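Side-chain contacts in annexin B22 (Schistosoma mansoni, PDB 4MDU), which binds acidic phospholipid membranes in a calcium-dependent manner and takes part in worm reproduction and in the interaction between parasite and host: residues Tyr119-Leu124 with Arg164-Asp169; Leu131-Thr136 with Asp309-Arg314; Met112-Leu117 with Lys151-Asp156; Glu179-Ser184 with Arg277-Ala282. All blocks are in the same frame, centred on the assembly; numbering follows the deposited sequence.

In the fold
Contacts 1 and 3 lie within annexin repeat 2, share helix 109-122 and have centres about 9 Å apart. They meet where Lys151 NZ lies 2.9 Å from Arg164 O. Contact 2 bridges repeats 2 and 4, its centre about 7 Å from that of the chain. Its Arg314 also reaches helix 109-122, where Arg314 CD packs 3.5 Å from Leu113 CD2. Contact 4 links repeats 2 and 3 and meets contact 2 through Ile132 and Ala282. Contacts 1 and 4 hold calcium-binding residues, Met121 and Gly123 in contact 1 and Glu179 in contact 4, here without the ion; contacts 2 and 3 hold none.

Contact 1 (Tyr119-Leu124 with Arg164-Asp169); sequences YAMKGL and RSLVTD
The carboxylate of Asp169 is held at its edge by Arg164, while its CB touches the terminal methyl of Met121 from helix 109-122. Met121 covers neither face of this carboxylate: CE lies close to the carboxylate plane, beyond CB, 3.9 Å from Asp169 CB. At the edge, Arg164 NE donates to the syn lone pair of Asp169 OD1 over 2.9 Å, and the oxygen lies nearly in the guanidinium plane. Arg164 NH2 adds a weak bond to the same oxygen. Leu154 CD2 lies over one face of the guanidinium, 3.4 Å from Arg164 NH1. Asp169 OD2 is taken by the hydroxyl of Tyr150, so both carboxylate oxygens have partners and the rotation of the group is restrained.

The touching itself is apolar and is carried by the end of one methionine. Met121 runs straight through CG and then bends at SD (chi3 -66°), which turns CE in between Leu166 and Asp169. Met121 CE is 3.6 Å from Leu166 CD1, with the two side chains at about a right angle. Tyr150 of helix 140-156 touches both Met121 and Leu166, and Met170 packs on Met121 as well.

Just beyond Met121 the helix breaks at Gly123, and Leu124 joins a parallel beta pairing with the second subunit. Met121 and Gly123, with Gly125 and Glu173, bind one calcium ion when it is present; this structure is the calcium-free form. The arrangement is that of an annexin calcium site, whose loop residues probably bind through backbone carbonyls, not through the methionine sulfur, with a distant acidic residue completing the set.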
loop_
_atom_site.group_PDB
_atom_site.type_symbol
_atom_site.label_atom_id
_atom_site.label_comp_id
_atom_site.label_asym_id
_atom_site.label_seq_id
_atom_site.Cartn_x
_atom_site.Cartn_y
_atom_site.Cartn_z
ATOM N N TYR B 119 3.560 17.763 1.637
ATOM C CA TYR B 119 2.164 17.362 1.794
ATOM C C TYR B 119 2.007 15.868 2.108
ATOM O O TYR B 119 1.119 15.464 2.858
ATOM C CB TYR B 119 1.322 17.802 0.582
ATOM C CG TYR B 119 1.101 19.306 0.559
ATOM C CD1 TYR B 119 0.405 19.929 1.592
ATOM C CD2 TYR B 119 1.598 20.106 -0.474
ATOM C CE1 TYR B 119 0.197 21.297 1.603
ATOM C CE2 TYR B 119 1.396 21.500 -0.470
ATOM C CZ TYR B 119 0.689 22.079 0.585
ATOM O OH TYR B 119 0.457 23.438 0.645
ATOM N N ALA B 120 2.892 15.049 1.560
ATOM C CA ALA B 120 2.822 13.613 1.802
ATOM C C ALA B 120 3.057 13.283 3.276
ATOM O O ALA B 120 2.644 12.221 3.766
ATOM C CB ALA B 120 3.825 12.875 0.922
ATOM N N MET B 121 3.717 14.190 3.987
ATOM C CA MET B 121 4.033 13.942 5.392
ATOM C C MET B 121 3.223 14.798 6.370
ATOM O O MET B 121 2.846 14.331 7.436
ATOM C CB MET B 121 5.539 14.089 5.631
ATOM C CG MET B 121 6.372 13.060 4.861
ATOM S SD MET B 121 8.142 13.230 5.129
ATOM C CE MET B 121 8.473 14.824 4.382
ATOM N N LYS B 122 2.933 16.037 5.997
ATOM C CA LYS B 122 2.325 16.974 6.936
ATOM C C LYS B 122 0.882 16.617 7.302
ATOM O O LYS B 122 0.384 17.021 8.349
ATOM C CB LYS B 122 2.384 18.400 6.385
ATOM N N GLY B 123 0.210 15.867 6.439
ATOM C CA GLY B 123 -1.176 15.520 6.681
ATOM C C GLY B 123 -1.364 14.400 7.690
ATOM O O GLY B 123 -0.472 14.079 8.483
ATOM N N LEU B 124 -2.558 13.819 7.660
ATOM C CA LEU B 124 -2.912 12.707 8.527
ATOM C C LEU B 124 -2.461 11.400 7.889
ATOM O O LEU B 124 -2.876 11.068 6.777
ATOM C CB LEU B 124 -4.422 12.690 8.746
ATOM C CG LEU B 124 -4.937 13.854 9.584
ATOM C CD1 LEU B 124 -6.437 13.997 9.447
ATOM C CD2 LEU B 124 -4.527 13.649 11.031
ATOM N N ARG B 164 14.612 22.718 11.337
ATOM C CA ARG B 164 13.764 21.618 10.884
ATOM C C ARG B 164 14.041 21.338 9.409
ATOM O O ARG B 164 14.222 22.273 8.624
ATOM C CB ARG B 164 12.295 21.982 11.090
ATOM C CG ARG B 164 11.297 20.953 10.601
ATOM C CD ARG B 164 9.942 21.149 11.272
ATOM N NE ARG B 164 8.872 20.444 10.575
ATOM C CZ ARG B 164 7.841 21.048 9.991
ATOM N NH1 ARG B 164 7.738 22.373 10.030
ATOM N NH2 ARG B 164 6.908 20.331 9.368
ATOM N N SER B 165 14.081 20.059 9.035
ATOM C CA SER B 165 14.436 19.676 7.671
ATOM C C SER B 165 13.615 18.496 7.141
ATOM O O SER B 165 12.773 17.934 7.849
ATOM C CB SER B 165 15.904 19.283 7.623
ATOM O OG SER B 165 16.025 17.920 7.989
ATOM N N LEU B 166 13.888 18.102 5.900
ATOM C CA LEU B 166 13.223 16.946 5.304
ATOM C C LEU B 166 13.367 15.720 6.196
ATOM O O LEU B 166 12.390 15.043 6.482
ATOM C CB LEU B 166 13.751 16.663 3.887
ATOM C CG LEU B 166 13.194 15.430 3.149
ATOM C CD1 LEU B 166 11.671 15.529 2.951
ATOM C CD2 LEU B 166 13.879 15.228 1.803
ATOM N N VAL B 167 14.584 15.418 6.638
ATOM C CA VAL B 167 14.778 14.233 7.477
ATOM C C VAL B 167 14.063 14.331 8.827
ATOM O O VAL B 167 13.552 13.335 9.346
ATOM C CB VAL B 167 16.275 13.897 7.702
ATOM C CG1 VAL B 167 16.397 12.695 8.604
ATOM C CG2 VAL B 167 16.962 13.611 6.381
ATOM N N THR B 168 14.019 15.535 9.385
ATOM C CA THR B 168 13.262 15.764 10.615
ATOM C C THR B 168 11.837 15.254 10.483
ATOM O O THR B 168 11.275 14.683 11.417
ATOM C CB THR B 168 13.137 17.260 10.956
ATOM O OG1 THR B 168 14.337 17.957 10.610
ATOM C CG2 THR B 168 12.842 17.432 12.430
ATOM N N ASP B 169 11.247 15.487 9.319
ATOM C CA ASP B 169 9.838 15.175 9.109
ATOM C C ASP B 169 9.591 13.696 8.820
ATOM O O ASP B 169 8.502 13.161 9.086
ATOM C CB ASP B 169 9.279 16.047 7.989
ATOM C CG ASP B 169 9.007 17.463 8.450
ATOM O OD1 ASP B 169 9.089 17.701 9.670
ATOM O OD2 ASP B 169 8.694 18.329 7.611
#

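Contact 2 (Leu131-Thr136 with Asp309-Arg314); sequences LIEIFT and DYALMR
Two bent chains bring Glu133 and Arg314 together from opposite directions. Glu133 leaves its helix with CG anti to the backbone N and then twists at chi2 (-138°), whereas Arg314 is extended as far as CD and folds at chi3 (56°), presenting the NE side of its guanidinium to the carboxylate. The grip is side-on and two-pronged. Arg314 NE donates to Glu133 OE2 at 2.7 Å and Arg314 NH2 to Glu133 OE1 at 2.8 Å, both bonds nearly straight. Each oxygen is met on its syn side, somewhat out of the carboxylate plane, and the two flat groups are inclined by 21°.

This buried salt bridge joins helix 128-136 of repeat 2 to helix 311-320 of repeat 4, near the middle of the molecule. Annexin repeats surround a central polar channel, and a charged pair between these two repeats is consistent with a place in its wall.

Ile134 lies over one guanidinium face, its CD1 3.8 Å from Arg314 NE, and Tyr310 O stands off the other face toward the rim. Leu113 and Ser116 of helix 109-122 pack against the same arginine. Ala311 CB touches the carboxylate at its OE1 end, 3.9 Å from Glu133 OE1, and Trp297 of helix 290-301 also packs on Glu133. The start of the arginine's helix is held by a weak capping bond, 3.3 Å from Ala311 N to Asp309 OD2.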
loop_
_atom_site.group_PDB
_atom_site.type_symbol
_atom_site.label_atom_id
_atom_site.label_comp_id
_atom_site.label_asym_id
_atom_site.label_seq_id
_atom_site.Cartn_x
_atom_site.Cartn_y
_atom_site.Cartn_z
ATOM N N LEU B 131 6.305 9.042 -1.245
ATOM C CA LEU B 131 7.720 9.057 -0.833
ATOM C C LEU B 131 8.522 8.072 -1.687
ATOM O O LEU B 131 9.567 8.416 -2.239
ATOM C CB LEU B 131 7.884 8.709 0.652
ATOM C CG LEU B 131 7.105 9.525 1.664
ATOM C CD1 LEU B 131 7.607 9.242 3.120
ATOM C CD2 LEU B 131 7.199 10.983 1.298
ATOM N N ILE B 132 7.998 6.855 -1.832
ATOM C CA ILE B 132 8.633 5.867 -2.699
ATOM C C ILE B 132 8.788 6.367 -4.132
ATOM O O ILE B 132 9.870 6.293 -4.720
ATOM C CB ILE B 132 7.848 4.560 -2.726
ATOM C CG1 ILE B 132 7.799 3.951 -1.329
ATOM C CG2 ILE B 132 8.482 3.599 -3.706
ATOM C CD1 ILE B 132 7.135 2.603 -1.267
ATOM N N GLU B 133 7.702 6.888 -4.689
ATOM C CA GLU B 133 7.688 7.366 -6.072
ATOM C C GLU B 133 8.740 8.446 -6.343
ATOM O O GLU B 133 9.456 8.419 -7.352
ATOM C CB GLU B 133 6.286 7.907 -6.439
ATOM C CG GLU B 133 6.228 8.496 -7.852
ATOM C CD GLU B 133 5.427 9.788 -7.926
ATOM O OE1 GLU B 133 4.270 9.789 -7.472
ATOM O OE2 GLU B 133 5.958 10.801 -8.434
ATOM N N ILE B 134 8.810 9.413 -5.444
ATOM C CA ILE B 134 9.732 10.529 -5.592
ATOM C C ILE B 134 11.191 10.157 -5.262
ATOM O O ILE B 134 12.086 10.353 -6.089
ATOM C CB ILE B 134 9.273 11.728 -4.729
ATOM C CG1 ILE B 134 7.982 12.321 -5.318
ATOM C CG2 ILE B 134 10.375 12.781 -4.658
ATOM C CD1 ILE B 134 7.505 13.555 -4.598
ATOM N N PHE B 135 11.429 9.598 -4.078
ATOM C CA PHE B 135 12.806 9.282 -3.677
ATOM C C PHE B 135 13.485 8.316 -4.626
ATOM O O PHE B 135 14.664 8.477 -4.954
ATOM C CB PHE B 135 12.852 8.738 -2.254
ATOM C CG PHE B 135 12.546 9.770 -1.220
ATOM C CD1 PHE B 135 12.890 11.093 -1.434
ATOM C CD2 PHE B 135 11.899 9.428 -0.047
ATOM C CE1 PHE B 135 12.605 12.069 -0.479
ATOM C CE2 PHE B 135 11.611 10.395 0.917
ATOM C CZ PHE B 135 11.958 11.714 0.697
ATOM N N THR B 136 12.745 7.301 -5.062
ATOM C CA THR B 136 13.256 6.369 -6.062
ATOM C C THR B 136 13.915 7.093 -7.233
ATOM O O THR B 136 14.953 6.657 -7.733
ATOM C CB THR B 136 12.134 5.460 -6.592
ATOM O OG1 THR B 136 11.803 4.498 -5.585
ATOM C CG2 THR B 136 12.574 4.739 -7.826
ATOM N N ASP B 309 -5.146 14.595 -6.805
ATOM C CA ASP B 309 -3.960 13.757 -6.678
ATOM C C ASP B 309 -2.934 14.218 -7.698
ATOM O O ASP B 309 -3.213 14.213 -8.903
ATOM C CB ASP B 309 -4.277 12.282 -6.917
ATOM C CG ASP B 309 -3.143 11.369 -6.463
ATOM O OD1 ASP B 309 -3.117 11.048 -5.258
ATOM O OD2 ASP B 309 -2.285 10.975 -7.297
ATOM N N TYR B 310 -1.744 14.584 -7.219
ATOM C CA TYR B 310 -0.760 15.252 -8.062
ATOM C C TYR B 310 0.146 14.307 -8.813
ATOM O O TYR B 310 0.948 14.753 -9.634
ATOM C CB TYR B 310 0.083 16.206 -7.227
ATOM C CG TYR B 310 -0.539 17.561 -7.069
ATOM C CD1 TYR B 310 0.057 18.679 -7.621
ATOM C CD2 TYR B 310 -1.732 17.721 -6.382
ATOM C CE1 TYR B 310 -0.506 19.933 -7.484
ATOM C CE2 TYR B 310 -2.312 18.971 -6.245
ATOM C CZ TYR B 310 -1.690 20.076 -6.795
ATOM O OH TYR B 310 -2.245 21.331 -6.663
ATOM N N ALA B 311 -0.002 13.006 -8.559
ATOM C CA ALA B 311 0.919 12.009 -9.109
ATOM C C ALA B 311 0.994 12.013 -10.635
ATOM O O ALA B 311 2.088 12.004 -11.211
ATOM C CB ALA B 311 0.592 10.599 -8.572
ATOM N N LEU B 312 -0.168 12.049 -11.284
ATOM C CA LEU B 312 -0.219 12.004 -12.739
ATOM C C LEU B 312 0.558 13.135 -13.363
ATOM O O LEU B 312 1.395 12.915 -14.250
ATOM C CB LEU B 312 -1.668 12.044 -13.246
ATOM C CG LEU B 312 -1.802 12.110 -14.769
ATOM C CD1 LEU B 312 -1.143 10.917 -15.456
ATOM C CD2 LEU B 312 -3.292 12.188 -15.166
ATOM N N MET B 313 0.275 14.356 -12.918
ATOM C CA MET B 313 0.974 15.514 -13.470
ATOM C C MET B 313 2.455 15.561 -13.012
ATOM O O MET B 313 3.323 15.951 -13.790
ATOM C CB MET B 313 0.208 16.836 -13.197
ATOM C CG MET B 313 0.230 17.352 -11.763
ATOM S SD MET B 313 -0.605 18.957 -11.541
ATOM C CE MET B 313 -2.183 18.400 -10.934
ATOM N N ARG B 314 2.744 15.145 -11.776
ATOM C CA ARG B 314 4.144 15.103 -11.324
ATOM C C ARG B 314 4.965 14.178 -12.220
ATOM O O ARG B 314 6.017 14.559 -12.738
ATOM C CB ARG B 314 4.255 14.657 -9.869
ATOM C CG ARG B 314 5.726 14.505 -9.394
ATOM C CD ARG B 314 5.839 14.291 -7.878
ATOM N NE ARG B 314 5.061 13.147 -7.421
ATOM C CZ ARG B 314 3.936 13.233 -6.716
ATOM N NH1 ARG B 314 3.461 14.417 -6.341
ATOM N NH2 ARG B 314 3.289 12.130 -6.372
#

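Contact 3 (Met112-Leu117 with Lys151-Asp156)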
loop_
_atom_site.group_PDB
_atom_site.type_symbol
_atom_site.label_atom_id
_atom_site.label_comp_id
_atom_site.label_asym_id
_atom_site.label_seq_id
_atom_site.Cartn_x
_atom_site.Cartn_y
_atom_site.Cartn_z
ATOM N N MET B 112 9.158 21.911 -6.528
ATOM C CA MET B 112 7.929 21.180 -6.811
ATOM C C MET B 112 7.931 19.828 -6.098
ATOM O O MET B 112 6.950 19.447 -5.464
ATOM C CB MET B 112 7.736 21.018 -8.319
ATOM C CG MET B 112 6.382 20.446 -8.682
ATOM S SD MET B 112 6.605 18.714 -9.021
ATOM C CE MET B 112 7.000 18.896 -10.734
ATOM N N LEU B 113 9.046 19.111 -6.161
ATOM C CA LEU B 113 9.088 17.816 -5.503
ATOM C C LEU B 113 9.019 18.003 -3.993
ATOM O O LEU B 113 8.339 17.244 -3.287
ATOM C CB LEU B 113 10.312 17.003 -5.933
ATOM C CG LEU B 113 10.278 16.612 -7.409
ATOM C CD1 LEU B 113 11.561 15.877 -7.771
ATOM C CD2 LEU B 113 9.043 15.768 -7.723
ATOM N N ALA B 114 9.696 19.023 -3.484
ATOM C CA ALA B 114 9.709 19.218 -2.030
ATOM C C ALA B 114 8.297 19.535 -1.503
ATOM O O ALA B 114 7.882 19.024 -0.476
ATOM C CB ALA B 114 10.737 20.296 -1.604
ATOM N N LYS B 115 7.551 20.360 -2.221
ATOM C CA LYS B 115 6.188 20.651 -1.799
ATOM C C LYS B 115 5.331 19.377 -1.711
ATOM O O LYS B 115 4.633 19.158 -0.722
ATOM C CB LYS B 115 5.545 21.686 -2.717
ATOM C CG LYS B 115 5.113 22.967 -1.998
ATOM C CD LYS B 115 4.371 23.911 -2.943
ATOM C CE LYS B 115 3.929 25.186 -2.248
ATOM N NZ LYS B 115 3.157 26.085 -3.160
ATOM N N SER B 116 5.393 18.529 -2.727
ATOM C CA SER B 116 4.683 17.249 -2.662
ATOM C C SER B 116 5.161 16.377 -1.499
ATOM O O SER B 116 4.361 15.666 -0.896
ATOM C CB SER B 116 4.809 16.461 -3.974
ATOM O OG SER B 116 4.179 17.142 -5.042
ATOM N N LEU B 117 6.458 16.401 -1.196
ATOM C CA LEU B 117 6.967 15.608 -0.071
ATOM C C LEU B 117 6.375 16.164 1.206
ATOM O O LEU B 117 5.899 15.429 2.071
ATOM C CB LEU B 117 8.508 15.630 -0.004
ATOM C CG LEU B 117 9.219 14.838 -1.106
ATOM C CD1 LEU B 117 10.724 15.136 -1.095
ATOM C CD2 LEU B 117 8.944 13.337 -0.952
ATOM N N LYS B 151 13.587 22.767 2.978
ATOM C CA LYS B 151 13.812 23.770 4.019
ATOM C C LYS B 151 13.186 25.109 3.619
ATOM O O LYS B 151 12.670 25.838 4.462
ATOM C CB LYS B 151 15.308 23.906 4.370
ATOM C CG LYS B 151 15.871 22.671 5.088
ATOM C CD LYS B 151 17.337 22.830 5.484
ATOM C CE LYS B 151 17.504 23.866 6.586
ATOM N NZ LYS B 151 16.733 23.517 7.818
ATOM N N GLN B 152 13.206 25.408 2.325
ATOM C CA GLN B 152 12.586 26.621 1.813
ATOM C C GLN B 152 11.054 26.531 1.778
ATOM O O GLN B 152 10.363 27.553 1.827
ATOM C CB GLN B 152 13.134 26.961 0.424
ATOM C CG GLN B 152 12.642 28.303 -0.114
ATOM C CD GLN B 152 12.917 29.450 0.848
ATOM O OE1 GLN B 152 13.848 29.394 1.655
ATOM N NE2 GLN B 152 12.096 30.484 0.780
ATOM N N VAL B 153 10.518 25.318 1.678
ATOM C CA VAL B 153 9.073 25.146 1.738
ATOM C C VAL B 153 8.614 25.378 3.177
ATOM O O VAL B 153 7.570 25.985 3.416
ATOM C CB VAL B 153 8.633 23.745 1.274
ATOM C CG1 VAL B 153 7.208 23.454 1.736
ATOM C CG2 VAL B 153 8.754 23.609 -0.248
ATOM N N LEU B 154 9.406 24.901 4.136
ATOM C CA LEU B 154 9.070 25.078 5.543
ATOM C C LEU B 154 9.031 26.556 5.925
ATOM O O LEU B 154 8.219 26.968 6.752
ATOM C CB LEU B 154 10.041 24.318 6.443
ATOM C CG LEU B 154 9.967 22.793 6.339
ATOM C CD1 LEU B 154 11.058 22.150 7.171
ATOM C CD2 LEU B 154 8.608 22.282 6.756
ATOM N N LYS B 155 9.898 27.360 5.325
ATOM C CA LYS B 155 9.881 28.784 5.628
ATOM C C LYS B 155 8.626 29.364 5.018
ATOM O O LYS B 155 7.882 30.093 5.670
ATOM C CB LYS B 155 11.112 29.494 5.057
ATOM C CG LYS B 155 12.443 28.907 5.504
ATOM N N ASP B 156 8.389 29.021 3.760
ATOM C CA ASP B 156 7.224 29.506 3.030
ATOM C C ASP B 156 5.889 29.145 3.691
ATOM O O ASP B 156 4.892 29.847 3.513
ATOM C CB ASP B 156 7.252 28.974 1.595
ATOM C CG ASP B 156 8.328 29.628 0.753
ATOM O OD1 ASP B 156 9.135 30.392 1.320
ATOM O OD2 ASP B 156 8.372 29.373 -0.472
#
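Apolar packing dominates between Val153 and the neighbouring residues Ala114 and Lys115. Val153 points at helix 109-122, and its CG2 methyl, anti to its own carbonyl carbon, makes every close approach. Val153 CG2 is 4.1 Å from Ala114 CB. The same methyl lies 4.0 Å from the backbone atom Lys115 N and 4.1 Å from Lys115 CG, so it rests against the helix surface beside the alanine. The small Ala114 side chain is compatible with a close approach of the backbones, with 6.4 Å between Lys115 CA and Val153 CA.

Lys115 adds only the aliphatic root of its side chain, which meets Val153 at about a right angle. Beyond CG the chain is fully extended, carrying the ammonium away from the packed atoms.

Charge interaction is remote. Lys115 NZ and Asp156 OD2 are 6.7 Å apart, which would allow at most a mild electrostatic attraction, and Asp156 OD2 is already hydrogen-bonded to the hydroxyl of Tyr111.

Ala114 also packs on Val146, Ala149 and Tyr150, extending the seam along helix 140-156. The contact thus joins the first and third helices of annexin repeat 2 within the repeat's five-helix bundle.

Contact 4 (Glu179-Ser184 with Arg277-Ala282); sequences EYALLS and RKLLVA
Leu279 reaches from helix 274-288 toward Ala181 and Leu182, and its side chain can be traced outward atom by atom. Its CB points at helix 177-187 and is flanked by Ile132 CD1. CG stands anti to the backbone N (chi1 173°), which carries the chain on toward helix 177-187 and leaves the two methyls to make the terminal contacts. CD1 turns to the side of helix 128-136, where it meets Ile132 CG2. CD2 carries the contact with helix 177-187: Leu279 CD2 is 3.6 Å from Ala181 CB and equally far from Leu182 N, seating the methyl against the backbone between the two residues. Farther along the same helix, Leu182 CD1 comes to 3.7 Å from Leu279 CD2, the two leucines meeting at a slant.

Nearby, Ser184 OG donates 2.7 Å to Ala181 O, keeping its hydroxyl satisfied within its own helix. Glu179, which binds calcium in the loaded protein, starts this segment, its CB directed away from helix 274-288.

The contact joins repeats 2 and 3. Leu131 and Phe135 of helix 128-136 pack on Leu182, while on helix 236-243 Thr238 touches Ala181 and Ile237 touches Leu280, so the paired helices 177-187 and 274-288 are bordered by both.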
loop_
_atom_site.group_PDB
_atom_site.type_symbol
_atom_site.label_atom_id
_atom_site.label_comp_id
_atom_site.label_asym_id
_atom_site.label_seq_id
_atom_site.Cartn_x
_atom_site.Cartn_y
_atom_site.Cartn_z
ATOM N N GLU B 179 11.506 2.239 6.723
ATOM C CA GLU B 179 11.893 3.586 7.134
ATOM C C GLU B 179 13.399 3.773 7.035
ATOM O O GLU B 179 13.896 4.815 6.594
ATOM C CB GLU B 179 11.420 3.869 8.560
ATOM C CG GLU B 179 9.918 4.018 8.707
ATOM C CD GLU B 179 9.177 2.689 8.647
ATOM O OE1 GLU B 179 9.856 1.642 8.613
ATOM O OE2 GLU B 179 7.919 2.695 8.644
ATOM N N TYR B 180 14.126 2.747 7.447
ATOM C CA TYR B 180 15.570 2.800 7.393
ATOM C C TYR B 180 16.019 2.919 5.938
ATOM O O TYR B 180 16.864 3.766 5.609
ATOM C CB TYR B 180 16.175 1.569 8.069
ATOM C CG TYR B 180 17.688 1.549 8.036
ATOM C CD1 TYR B 180 18.365 1.087 6.911
ATOM C CD2 TYR B 180 18.440 1.998 9.118
ATOM C CE1 TYR B 180 19.747 1.071 6.859
ATOM C CE2 TYR B 180 19.839 1.976 9.083
ATOM C CZ TYR B 180 20.485 1.510 7.946
ATOM O OH TYR B 180 21.865 1.478 7.872
ATOM N N ALA B 181 15.439 2.098 5.061
ATOM C CA ALA B 181 15.790 2.148 3.637
ATOM C C ALA B 181 15.433 3.498 3.047
ATOM O O ALA B 181 16.201 4.077 2.275
ATOM C CB ALA B 181 15.104 1.022 2.850
ATOM N N LEU B 182 14.261 4.005 3.419
ATOM C CA LEU B 182 13.818 5.321 2.958
ATOM C C LEU B 182 14.864 6.375 3.314
ATOM O O LEU B 182 15.285 7.156 2.460
ATOM C CB LEU B 182 12.473 5.674 3.596
ATOM C CG LEU B 182 11.439 6.415 2.747
ATOM C CD1 LEU B 182 11.292 5.745 1.412
ATOM C CD2 LEU B 182 10.079 6.474 3.475
ATOM N N LEU B 183 15.285 6.378 4.579
ATOM C CA LEU B 183 16.343 7.275 5.066
ATOM C C LEU B 183 17.668 7.141 4.321
ATOM O O LEU B 183 18.380 8.128 4.145
ATOM C CB LEU B 183 16.604 7.055 6.559
ATOM C CG LEU B 183 15.959 8.002 7.574
ATOM C CD1 LEU B 183 15.485 9.299 6.916
ATOM C CD2 LEU B 183 14.817 7.303 8.289
ATOM N N SER B 184 18.014 5.927 3.906
ATOM C CA SER B 184 19.266 5.735 3.173
ATOM C C SER B 184 19.232 6.439 1.820
ATOM O O SER B 184 20.232 7.015 1.398
ATOM C CB SER B 184 19.605 4.251 2.997
ATOM O OG SER B 184 18.830 3.661 1.972
ATOM N N ARG B 277 9.125 -3.962 0.740
ATOM C CA ARG B 277 9.164 -4.649 -0.555
ATOM C C ARG B 277 8.917 -3.681 -1.705
ATOM O O ARG B 277 9.630 -3.694 -2.711
ATOM C CB ARG B 277 8.165 -5.810 -0.584
ATOM C CG ARG B 277 7.794 -6.279 -1.982
ATOM C CD ARG B 277 7.003 -7.572 -1.932
ATOM N NE ARG B 277 5.997 -7.535 -0.878
ATOM C CZ ARG B 277 5.280 -8.585 -0.488
ATOM N NH1 ARG B 277 5.454 -9.770 -1.071
ATOM N NH2 ARG B 277 4.389 -8.454 0.489
ATOM N N LYS B 278 7.903 -2.831 -1.551
ATOM C CA LYS B 278 7.515 -1.924 -2.626
ATOM C C LYS B 278 8.641 -0.933 -2.930
ATOM O O LYS B 278 8.898 -0.610 -4.090
ATOM C CB LYS B 278 6.216 -1.165 -2.282
ATOM C CG LYS B 278 5.013 -2.045 -1.957
ATOM C CD LYS B 278 3.745 -1.197 -1.781
ATOM C CE LYS B 278 2.662 -1.916 -0.970
ATOM N NZ LYS B 278 2.579 -1.434 0.452
ATOM N N LEU B 279 9.293 -0.427 -1.891
ATOM C CA LEU B 279 10.434 0.461 -2.090
ATOM C C LEU B 279 11.570 -0.281 -2.832
ATOM O O LEU B 279 12.054 0.177 -3.868
ATOM C CB LEU B 279 10.913 1.034 -0.747
ATOM C CG LEU B 279 12.210 1.858 -0.792
ATOM C CD1 LEU B 279 12.057 3.003 -1.763
ATOM C CD2 LEU B 279 12.625 2.390 0.587
ATOM N N LEU B 280 11.976 -1.436 -2.316
ATOM C CA LEU B 280 13.020 -2.233 -2.975
ATOM C C LEU B 280 12.632 -2.569 -4.412
ATOM O O LEU B 280 13.450 -2.458 -5.328
ATOM C CB LEU B 280 13.282 -3.529 -2.206
ATOM C CG LEU B 280 13.841 -3.384 -0.785
ATOM C CD1 LEU B 280 14.022 -4.739 -0.112
ATOM C CD2 LEU B 280 15.153 -2.665 -0.854
ATOM N N VAL B 281 11.381 -2.975 -4.617
ATOM C CA VAL B 281 10.939 -3.336 -5.962
ATOM C C VAL B 281 10.976 -2.133 -6.882
ATOM O O VAL B 281 11.461 -2.222 -8.025
ATOM C CB VAL B 281 9.539 -3.962 -5.977
ATOM C CG1 VAL B 281 8.989 -3.957 -7.400
ATOM C CG2 VAL B 281 9.577 -5.385 -5.400
ATOM N N ALA B 282 10.481 -1.002 -6.381
ATOM C CA ALA B 282 10.562 0.244 -7.142
ATOM C C ALA B 282 12.007 0.545 -7.563
ATOM O O ALA B 282 12.279 0.793 -8.743
ATOM C CB ALA B 282 9.995 1.410 -6.345
#